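Five-membered-cyclitol-phosphate synthase (Streptomyces citricolor, PDB 6K96) binds NAD and belongs to the myo-inositol-1-phosphate synthase family, pairing a Rossmann-type domain with a mixed beta sheet that meets neighbouring subunits in a four-chain assembly. Local coordinates at residues K266-N271 against L286-Q291; S211-L216 against V250-S255; E3-A8 against K124-L129. One frame throughout, in Å; residues are numbered along the deposited sequence.

Contact 1: K266-N271 against L286-Q291; sequences KVAMLN and LKLKVQ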
loop_
_atom_site.group_PDB
_atom_site.type_symbol
_atom_site.label_atom_id
_atom_site.label_comp_id
_atom_site.label_asym_id
_atom_site.label_seq_id
_atom_site.Cartn_x
_atom_site.Cartn_y
_atom_site.Cartn_z
ATOM N N LYS B 266 6.218 -14.715 4.468
ATOM C CA LYS B 266 4.893 -14.461 5.059
ATOM C C LYS B 266 4.573 -12.987 4.781
ATOM O O LYS B 266 5.437 -12.174 5.022
ATOM C CB LYS B 266 4.887 -14.833 6.543
ATOM C CG LYS B 266 3.830 -14.112 7.366
ATOM C CD LYS B 266 3.542 -14.746 8.713
ATOM C CE LYS B 266 2.491 -15.817 8.577
ATOM N NZ LYS B 266 1.996 -16.188 9.929
ATOM N N VAL B 267 3.348 -12.680 4.372
ATOM C CA VAL B 267 2.865 -11.319 4.073
ATOM C C VAL B 267 1.762 -11.012 5.048
ATOM O O VAL B 267 1.000 -11.869 5.273
ATOM C CB VAL B 267 2.347 -11.193 2.641
ATOM C CG1 VAL B 267 1.620 -9.880 2.488
ATOM C CG2 VAL B 267 3.464 -11.317 1.628
ATOM N N ALA B 268 1.706 -9.805 5.577
ATOM C CA ALA B 268 0.674 -9.292 6.477
ATOM C C ALA B 268 0.109 -8.023 5.860
ATOM O O ALA B 268 0.814 -7.397 5.201
ATOM C CB ALA B 268 1.312 -8.986 7.769
ATOM N N MET B 269 -1.175 -7.768 5.947
ATOM C CA MET B 269 -1.777 -6.546 5.400
ATOM C C MET B 269 -2.631 -6.037 6.527
ATOM O O MET B 269 -3.304 -6.878 7.154
ATOM C CB MET B 269 -2.614 -6.794 4.149
ATOM C CG MET B 269 -1.864 -6.454 2.898
ATOM S SD MET B 269 -1.836 -7.835 1.719
ATOM C CE MET B 269 -3.555 -8.308 1.644
ATOM N N LEU B 270 -2.505 -4.771 6.896
ATOM C CA LEU B 270 -3.400 -4.326 7.973
ATOM C C LEU B 270 -4.006 -2.984 7.600
ATOM O O LEU B 270 -3.557 -2.368 6.616
ATOM C CB LEU B 270 -2.720 -4.458 9.338
ATOM C CG LEU B 270 -1.596 -3.514 9.669
ATOM C CD1 LEU B 270 -2.202 -2.165 10.039
ATOM C CD2 LEU B 270 -0.713 -4.080 10.794
ATOM N N ASN B 271 -5.182 -2.774 8.171
ATOM C CA ASN B 271 -6.011 -1.561 8.020
ATOM C C ASN B 271 -6.397 -1.118 9.421
ATOM O O ASN B 271 -6.775 -1.994 10.219
ATOM C CB ASN B 271 -7.284 -1.787 7.211
ATOM C CG ASN B 271 -7.996 -0.477 6.978
ATOM O OD1 ASN B 271 -9.047 -0.218 7.551
ATOM N ND2 ASN B 271 -7.367 0.402 6.215
ATOM N N LEU B 286 -1.066 -0.891 5.825
ATOM C CA LEU B 286 0.329 -1.350 5.993
ATOM C C LEU B 286 0.491 -2.708 5.272
ATOM O O LEU B 286 -0.471 -3.420 5.174
ATOM C CB LEU B 286 0.688 -1.394 7.480
ATOM C CG LEU B 286 2.077 -1.933 7.781
ATOM C CD1 LEU B 286 2.620 -1.345 9.085
ATOM C CD2 LEU B 286 2.130 -3.435 7.876
ATOM N N LYS B 287 1.642 -2.943 4.615
ATOM C CA LYS B 287 2.074 -4.285 4.178
ATOM C C LYS B 287 3.377 -4.638 4.891
ATOM O O LYS B 287 4.194 -3.749 5.002
ATOM C CB LYS B 287 2.238 -4.331 2.674
ATOM C CG LYS B 287 2.750 -5.683 2.230
ATOM C CD LYS B 287 2.778 -5.861 0.770
ATOM C CE LYS B 287 3.479 -7.164 0.426
ATOM N NZ LYS B 287 3.859 -7.204 -1.006
ATOM N N LEU B 288 3.496 -5.867 5.404
ATOM C CA LEU B 288 4.696 -6.440 6.021
ATOM C C LEU B 288 5.100 -7.629 5.182
ATOM O O LEU B 288 4.211 -8.389 4.846
ATOM C CB LEU B 288 4.360 -6.829 7.443
ATOM C CG LEU B 288 5.417 -7.638 8.178
ATOM C CD1 LEU B 288 6.756 -6.946 8.146
ATOM C CD2 LEU B 288 4.995 -7.918 9.620
ATOM N N LYS B 289 6.343 -7.689 4.694
ATOM C CA LYS B 289 6.869 -8.941 4.096
ATOM C C LYS B 289 8.034 -9.381 4.962
ATOM O O LYS B 289 8.782 -8.486 5.290
ATOM C CB LYS B 289 7.233 -8.774 2.625
ATOM C CG LYS B 289 7.331 -10.090 1.861
ATOM C CD LYS B 289 7.496 -9.916 0.381
ATOM C CE LYS B 289 6.816 -11.003 -0.435
ATOM N NZ LYS B 289 7.783 -11.980 -1.020
ATOM N N VAL B 290 8.148 -10.668 5.336
ATOM C CA VAL B 290 9.308 -11.243 6.067
ATOM C C VAL B 290 9.624 -12.651 5.565
ATOM O O VAL B 290 8.756 -13.273 4.908
ATOM C CB VAL B 290 8.998 -11.249 7.564
ATOM C CG1 VAL B 290 8.716 -9.857 8.069
ATOM C CG2 VAL B 290 7.850 -12.176 7.914
ATOM N N GLN B 291 10.828 -13.142 5.827
ATOM C CA GLN B 291 11.208 -14.576 5.629
ATOM C C GLN B 291 10.756 -15.316 6.880
ATOM O O GLN B 291 11.515 -15.293 7.842
ATOM C CB GLN B 291 12.704 -14.895 5.647
ATOM C CG GLN B 291 13.376 -15.175 4.335
ATOM C CD GLN B 291 12.729 -16.010 3.255
ATOM O OE1 GLN B 291 13.041 -15.745 2.114
ATOM N NE2 GLN B 291 11.886 -16.990 3.539
#
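Strands 265-275 and 281-291 form a beta hairpin, and within it K266, A268 and L270 stand in register with V290, L288 and L286 as hydrogen-bonded antiparallel pairs. Each pair closes a ring of two backbone bonds: A268 N reaches L288 O at 3.0 Å, and L288 N returns to A268 O at 3.1 Å, with an N-H...O angle of 171°. V267 and M269 fill the alternate, non-hydrogen-bonded positions opposite K289 and K287, where the CA atoms stand closer together; V267 CA there lies 3.3 Å from L288 O in a CA-H...O contact.

On the side of A268, L270, L286 and L288 the pairs are apolar. The methyl A268 CB meets L288 CB at 3.7 Å, a short side chain that suits a position also touching T190 of helix 190-203. L270 and L286 are larger and lie across one another, L270 CG resting on L286 CB at 3.8 Å. L286 also packs on V193 and L197, so this largely apolar part of the face is laid over helix 190-203.

On the other face V267 is the apolar support for two lysine stems. Its chi1 of 169° puts V267 CG1 anti to the backbone N, on the K287 side, 3.9 Å from K287 CE; V267 CG2, beside the backbone N, lies 3.9 Å from K289 CE. Lysine fits here because its methylenes can pack while its amine reaches on; the extended K287 chain ends in a weak, long ion pair with D285 of the third subunit. M269 packs against M269 of that same subunit. Along its other edge, strand 281-291 pairs antiparallel with a strand of the second subunit, which carries the sheet across the interface.

Contact 2: S211-L216 against V250-S255; sequences SYQLNL and VEVIPS
I253 N donates to Q213 O at 2.9 Å, with an N-H...O angle of 165°, the shortest polar bond between the two strands. I253 CD1 also lies 3.6 Å from Q213 O. Q213 N in turn donates to E251 O at 3.3 Å, so that one residue of strand 211-216 bonds to the neighbours on either side of V252, as parallel pairing requires. E251 N continues the ladder to S211 O at 3.1 Å, whereas the final bond, from N215 N to I253 O, is weak.

In the mixed sheet, strand 207-217 runs parallel to 250-253, and past the corner to 255-258, and antiparallel to 265-275. That corner falls at P254, a residue whose rigid ring suits such a bend.

Side chains sort onto two faces. Q213 and V252 lie side by side and point the same way, Q213 CD being 4.2 Å from V252 CG1. The extended glutamine brings its amide alongside the valine methyls, where H194 binds NE2 and K236 binds OE1. N215 ND2 comes within 3.6 Å of I253 O without a hydrogen bond; N215 OD1 is held instead by T190. On the opposite face L214 CB packs on I253 CB at 4.2 Å, and Y212 points to that face too. Y212, L214 and I253 suit an interface, for Y212 and L214 pack on L216 of the third subunit and I253 on its A256. E251, also on this face, forms a salt bridge with R233.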
loop_
_atom_site.group_PDB
_atom_site.type_symbol
_atom_site.label_atom_id
_atom_site.label_comp_id
_atom_site.label_asym_id
_atom_site.label_seq_id
_atom_site.Cartn_x
_atom_site.Cartn_y
_atom_site.Cartn_z
ATOM N N SER B 211 -10.512 -2.202 12.450
ATOM C CA SER B 211 -9.171 -2.662 11.999
ATOM C C SER B 211 -9.283 -4.101 11.493
ATOM O O SER B 211 -10.193 -4.731 11.855
ATOM C CB SER B 211 -8.078 -2.423 13.047
ATOM O OG SER B 211 -6.798 -2.874 12.604
ATOM N N TYR B 212 -8.461 -4.503 10.548
ATOM C CA TYR B 212 -8.250 -5.914 10.174
ATOM C C TYR B 212 -6.766 -6.141 9.978
ATOM O O TYR B 212 -5.997 -5.217 9.652
ATOM C CB TYR B 212 -9.089 -6.384 8.970
ATOM C CG TYR B 212 -9.001 -5.579 7.701
ATOM C CD1 TYR B 212 -7.978 -5.814 6.810
ATOM C CD2 TYR B 212 -9.931 -4.594 7.386
ATOM C CE1 TYR B 212 -7.838 -5.071 5.640
ATOM C CE2 TYR B 212 -9.808 -3.841 6.232
ATOM C CZ TYR B 212 -8.760 -4.083 5.350
ATOM O OH TYR B 212 -8.590 -3.367 4.204
ATOM N N GLN B 213 -6.414 -7.393 10.183
ATOM C CA GLN B 213 -5.081 -7.984 9.970
ATOM C C GLN B 213 -5.338 -9.247 9.157
ATOM O O GLN B 213 -6.174 -10.011 9.597
ATOM C CB GLN B 213 -4.496 -8.295 11.343
ATOM C CG GLN B 213 -3.334 -9.277 11.322
ATOM C CD GLN B 213 -2.701 -9.539 12.670
ATOM O OE1 GLN B 213 -1.949 -10.506 12.803
ATOM N NE2 GLN B 213 -2.961 -8.674 13.656
ATOM N N LEU B 214 -4.688 -9.430 8.011
ATOM C CA LEU B 214 -4.682 -10.750 7.348
ATOM C C LEU B 214 -3.268 -11.130 6.976
ATOM O O LEU B 214 -2.535 -10.213 6.710
ATOM C CB LEU B 214 -5.639 -10.771 6.160
ATOM C CG LEU B 214 -5.604 -9.590 5.196
ATOM C CD1 LEU B 214 -5.034 -10.058 3.869
ATOM C CD2 LEU B 214 -7.047 -9.113 4.989
ATOM N N ASN B 215 -2.958 -12.433 6.994
ATOM C CA ASN B 215 -1.621 -13.042 6.744
ATOM C C ASN B 215 -1.739 -14.017 5.559
ATOM O O ASN B 215 -2.851 -14.490 5.261
ATOM C CB ASN B 215 -1.037 -13.693 7.993
ATOM C CG ASN B 215 -0.998 -12.757 9.186
ATOM O OD1 ASN B 215 0.060 -12.196 9.530
ATOM N ND2 ASN B 215 -2.149 -12.552 9.812
ATOM N N LEU B 216 -0.655 -14.168 4.798
ATOM C CA LEU B 216 -0.574 -15.074 3.624
ATOM C C LEU B 216 0.727 -15.837 3.818
ATOM O O LEU B 216 1.635 -15.209 4.283
ATOM C CB LEU B 216 -0.513 -14.283 2.305
ATOM C CG LEU B 216 -1.593 -13.235 2.057
ATOM C CD1 LEU B 216 -1.282 -12.413 0.787
ATOM C CD2 LEU B 216 -2.959 -13.915 1.927
ATOM N N VAL B 250 -12.504 -5.090 15.522
ATOM C CA VAL B 250 -11.141 -5.533 15.125
ATOM C C VAL B 250 -11.202 -7.001 14.711
ATOM O O VAL B 250 -11.470 -7.799 15.555
ATOM C CB VAL B 250 -10.161 -5.359 16.286
ATOM C CG1 VAL B 250 -8.793 -5.891 15.948
ATOM C CG2 VAL B 250 -10.101 -3.923 16.751
ATOM N N GLU B 251 -10.812 -7.337 13.492
ATOM C CA GLU B 251 -10.944 -8.704 12.941
ATOM C C GLU B 251 -9.528 -9.194 12.696
ATOM O O GLU B 251 -8.800 -8.495 12.099
ATOM C CB GLU B 251 -11.737 -8.727 11.623
ATOM C CG GLU B 251 -13.062 -9.475 11.601
ATOM C CD GLU B 251 -13.278 -10.682 12.528
ATOM O OE1 GLU B 251 -12.416 -11.651 12.542
ATOM O OE2 GLU B 251 -14.315 -10.658 13.259
ATOM N N VAL B 252 -9.187 -10.377 13.130
ATOM C CA VAL B 252 -7.944 -11.024 12.684
ATOM C C VAL B 252 -8.321 -12.195 11.785
ATOM O O VAL B 252 -9.093 -13.027 12.205
ATOM C CB VAL B 252 -7.115 -11.479 13.886
ATOM C CG1 VAL B 252 -5.857 -12.175 13.403
ATOM C CG2 VAL B 252 -6.783 -10.317 14.822
ATOM N N ILE B 253 -7.766 -12.257 10.583
ATOM C CA ILE B 253 -7.705 -13.509 9.778
ATOM C C ILE B 253 -6.262 -14.042 9.752
ATOM O O ILE B 253 -5.479 -13.696 8.851
ATOM C CB ILE B 253 -8.228 -13.220 8.364
ATOM C CG1 ILE B 253 -9.524 -12.400 8.357
ATOM C CG2 ILE B 253 -8.347 -14.538 7.602
ATOM C CD1 ILE B 253 -9.371 -10.919 8.120
ATOM N N PRO B 254 -5.846 -14.930 10.699
ATOM C CA PRO B 254 -4.471 -15.439 10.749
ATOM C C PRO B 254 -4.123 -16.344 9.563
ATOM O O PRO B 254 -2.980 -16.637 9.417
ATOM C CB PRO B 254 -4.437 -16.319 12.016
ATOM C CG PRO B 254 -5.852 -16.814 12.128
ATOM C CD PRO B 254 -6.679 -15.596 11.721
ATOM N N SER B 255 -5.116 -16.784 8.785
ATOM C CA SER B 255 -4.867 -17.618 7.587
ATOM C C SER B 255 -5.768 -17.194 6.425
ATOM O O SER B 255 -6.603 -18.032 5.994
ATOM C CB SER B 255 -4.997 -19.058 7.902
ATOM O OG SER B 255 -4.413 -19.813 6.865
#

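Contact 3: E3-A8 against K124-L129; sequences ESIRLA and KAEVLL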
loop_
_atom_site.group_PDB
_atom_site.type_symbol
_atom_site.label_atom_id
_atom_site.label_comp_id
_atom_site.label_asym_id
_atom_site.label_seq_id
_atom_site.Cartn_x
_atom_site.Cartn_y
_atom_site.Cartn_z
ATOM N N GLU B 3 33.338 -21.843 22.544
ATOM C CA GLU B 3 33.045 -23.285 22.867
ATOM C C GLU B 3 31.639 -23.669 22.371
ATOM O O GLU B 3 30.636 -23.268 22.992
ATOM C CB GLU B 3 33.222 -23.556 24.359
ATOM C CG GLU B 3 32.305 -24.646 24.928
ATOM C CD GLU B 3 32.667 -26.117 24.755
ATOM O OE1 GLU B 3 33.214 -26.492 23.684
ATOM O OE2 GLU B 3 32.369 -26.908 25.718
ATOM N N SER B 4 31.599 -24.472 21.310
ATOM C CA SER B 4 30.452 -24.628 20.382
ATOM C C SER B 4 29.341 -25.448 21.059
ATOM O O SER B 4 29.671 -26.424 21.765
ATOM C CB SER B 4 30.947 -25.236 19.087
ATOM O OG SER B 4 29.971 -25.166 18.061
ATOM N N ILE B 5 28.079 -25.042 20.879
ATOM C CA ILE B 5 26.865 -25.803 21.314
ATOM C C ILE B 5 26.699 -27.071 20.465
ATOM O O ILE B 5 26.562 -26.950 19.233
ATOM C CB ILE B 5 25.564 -24.998 21.171
ATOM C CG1 ILE B 5 25.529 -23.700 21.983
ATOM C CG2 ILE B 5 24.401 -25.899 21.514
ATOM C CD1 ILE B 5 24.361 -22.782 21.593
ATOM N N ARG B 6 26.623 -28.230 21.112
ATOM C CA ARG B 6 26.266 -29.517 20.475
ATOM C C ARG B 6 24.720 -29.619 20.477
ATOM O O ARG B 6 24.090 -29.831 21.561
ATOM C CB ARG B 6 27.034 -30.648 21.182
ATOM C CG ARG B 6 28.553 -30.511 21.136
ATOM C CD ARG B 6 29.319 -31.411 22.098
ATOM N NE ARG B 6 29.034 -31.144 23.511
ATOM C CZ ARG B 6 29.718 -30.344 24.352
ATOM N NH1 ARG B 6 30.773 -29.649 23.947
ATOM N NH2 ARG B 6 29.318 -30.215 25.611
ATOM N N LEU B 7 24.109 -29.428 19.305
ATOM C CA LEU B 7 22.681 -29.060 19.195
ATOM C C LEU B 7 21.934 -30.170 18.462
ATOM O O LEU B 7 22.356 -30.567 17.376
ATOM C CB LEU B 7 22.538 -27.708 18.488
ATOM C CG LEU B 7 21.103 -27.196 18.326
ATOM C CD1 LEU B 7 20.536 -26.709 19.645
ATOM C CD2 LEU B 7 21.040 -26.100 17.273
ATOM N N ALA B 8 20.874 -30.660 19.109
ATOM C CA ALA B 8 20.032 -31.777 18.637
ATOM C C ALA B 8 18.700 -31.178 18.194
ATOM O O ALA B 8 18.300 -30.145 18.781
ATOM C CB ALA B 8 19.858 -32.805 19.714
ATOM N N LYS B 124 26.419 -36.520 22.704
ATOM C CA LYS B 124 26.859 -35.542 23.728
ATOM C C LYS B 124 26.147 -34.209 23.469
ATOM O O LYS B 124 26.751 -33.154 23.716
ATOM C CB LYS B 124 28.387 -35.371 23.727
ATOM C CG LYS B 124 28.906 -34.434 24.823
ATOM C CD LYS B 124 30.160 -34.888 25.592
ATOM C CE LYS B 124 30.590 -33.903 26.666
ATOM N NZ LYS B 124 31.447 -32.829 26.110
ATOM N N ALA B 125 24.900 -34.258 23.006
ATOM C CA ALA B 125 24.072 -33.055 22.790
ATOM C C ALA B 125 23.929 -32.300 24.118
ATOM O O ALA B 125 24.037 -32.915 25.201
ATOM C CB ALA B 125 22.741 -33.464 22.206
ATOM N N GLU B 126 23.776 -30.988 24.027
ATOM C CA GLU B 126 23.620 -30.108 25.204
ATOM C C GLU B 126 22.192 -29.596 25.218
ATOM O O GLU B 126 21.630 -29.412 26.325
ATOM C CB GLU B 126 24.560 -28.914 25.135
ATOM C CG GLU B 126 26.012 -29.232 25.414
ATOM C CD GLU B 126 26.856 -27.969 25.577
ATOM O OE1 GLU B 126 27.330 -27.422 24.536
ATOM O OE2 GLU B 126 27.030 -27.518 26.724
ATOM N N VAL B 127 21.639 -29.399 24.025
ATOM C CA VAL B 127 20.310 -28.775 23.810
ATOM C C VAL B 127 19.580 -29.649 22.804
ATOM O O VAL B 127 20.164 -29.968 21.748
ATOM C CB VAL B 127 20.449 -27.332 23.290
ATOM C CG1 VAL B 127 19.092 -26.700 23.046
ATOM C CG2 VAL B 127 21.285 -26.447 24.203
ATOM N N LEU B 128 18.336 -29.989 23.096
ATOM C CA LEU B 128 17.421 -30.547 22.083
ATOM C C LEU B 128 16.428 -29.447 21.724
ATOM O O LEU B 128 15.770 -28.945 22.631
ATOM C CB LEU B 128 16.710 -31.782 22.621
ATOM C CG LEU B 128 15.672 -32.316 21.638
ATOM C CD1 LEU B 128 16.333 -32.898 20.428
ATOM C CD2 LEU B 128 14.777 -33.329 22.267
ATOM N N LEU B 129 16.416 -29.032 20.458
ATOM C CA LEU B 129 15.455 -28.057 19.880
ATOM C C LEU B 129 14.242 -28.815 19.320
ATOM O O LEU B 129 14.358 -29.553 18.291
ATOM C CB LEU B 129 16.155 -27.252 18.778
ATOM C CG LEU B 129 15.293 -26.192 18.090
ATOM C CD1 LEU B 129 14.856 -25.121 19.080
ATOM C CD2 LEU B 129 16.038 -25.590 16.916
#
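The guanidinium of R6 lies between the side chains of E126 and K124, one over each face. The E126 carboxylate stacks on it, planes 20° apart; R6 NH2 and E126 OE1 are 3.6 Å apart, a salt bridge of charges alone, no N-H pointing at the oxygen. Over the opposite face comes K124 NZ, 3.4 Å from R6 NH2, a like-charged neighbour that E126 probably helps to offset. At the edge, R6 NE donates to K124 O at 3.0 Å, nearly in the guanidinium plane, and a bend at chi3 (-63°) turns the group there. K124, with positive phi, ends the preceding helix in a Schellman motif, its carbonyl facing R6.

The backbone pairing begins at R6, whose O accepts E126 N at 2.7 Å, and continues with A8 N to V127 O at 2.8 Å. The side chains of L7 and V127 cross, L7 CD1 3.7 Å from V127 CG1, and L128 CD1 comes to 3.6 Å from A8 CB, whose small size suits the place.

These are the middle strands of a Rossmann-type parallel sheet. Strand 55-62 flanks 5-10, and 153-156 flanks 127-130. Helices 14-31 and 292-313 cover L129, and R312 of the latter salt-bridges E126.

How the contacts relate
Contacts 1 and 2 belong to one mixed sheet: strands 265-275 and 207-217 are neighbours in it, and V267 O probably accepts a hydrogen bond from L216 N. Contact 3 lies across the chain's centre, about 34 and 37 Å from them between centres, in the separate parallel sheet. All three are largely buried, but differently. Contacts 1 and 2 both meet the third subunit, while contact 3 is covered within its own chain, with exposed E3 and K124 at its outer end. Contact 1 is antiparallel, contacts 2 and 3 are parallel, and contact 3 adds a charged arginine stack at the start of the strand pair.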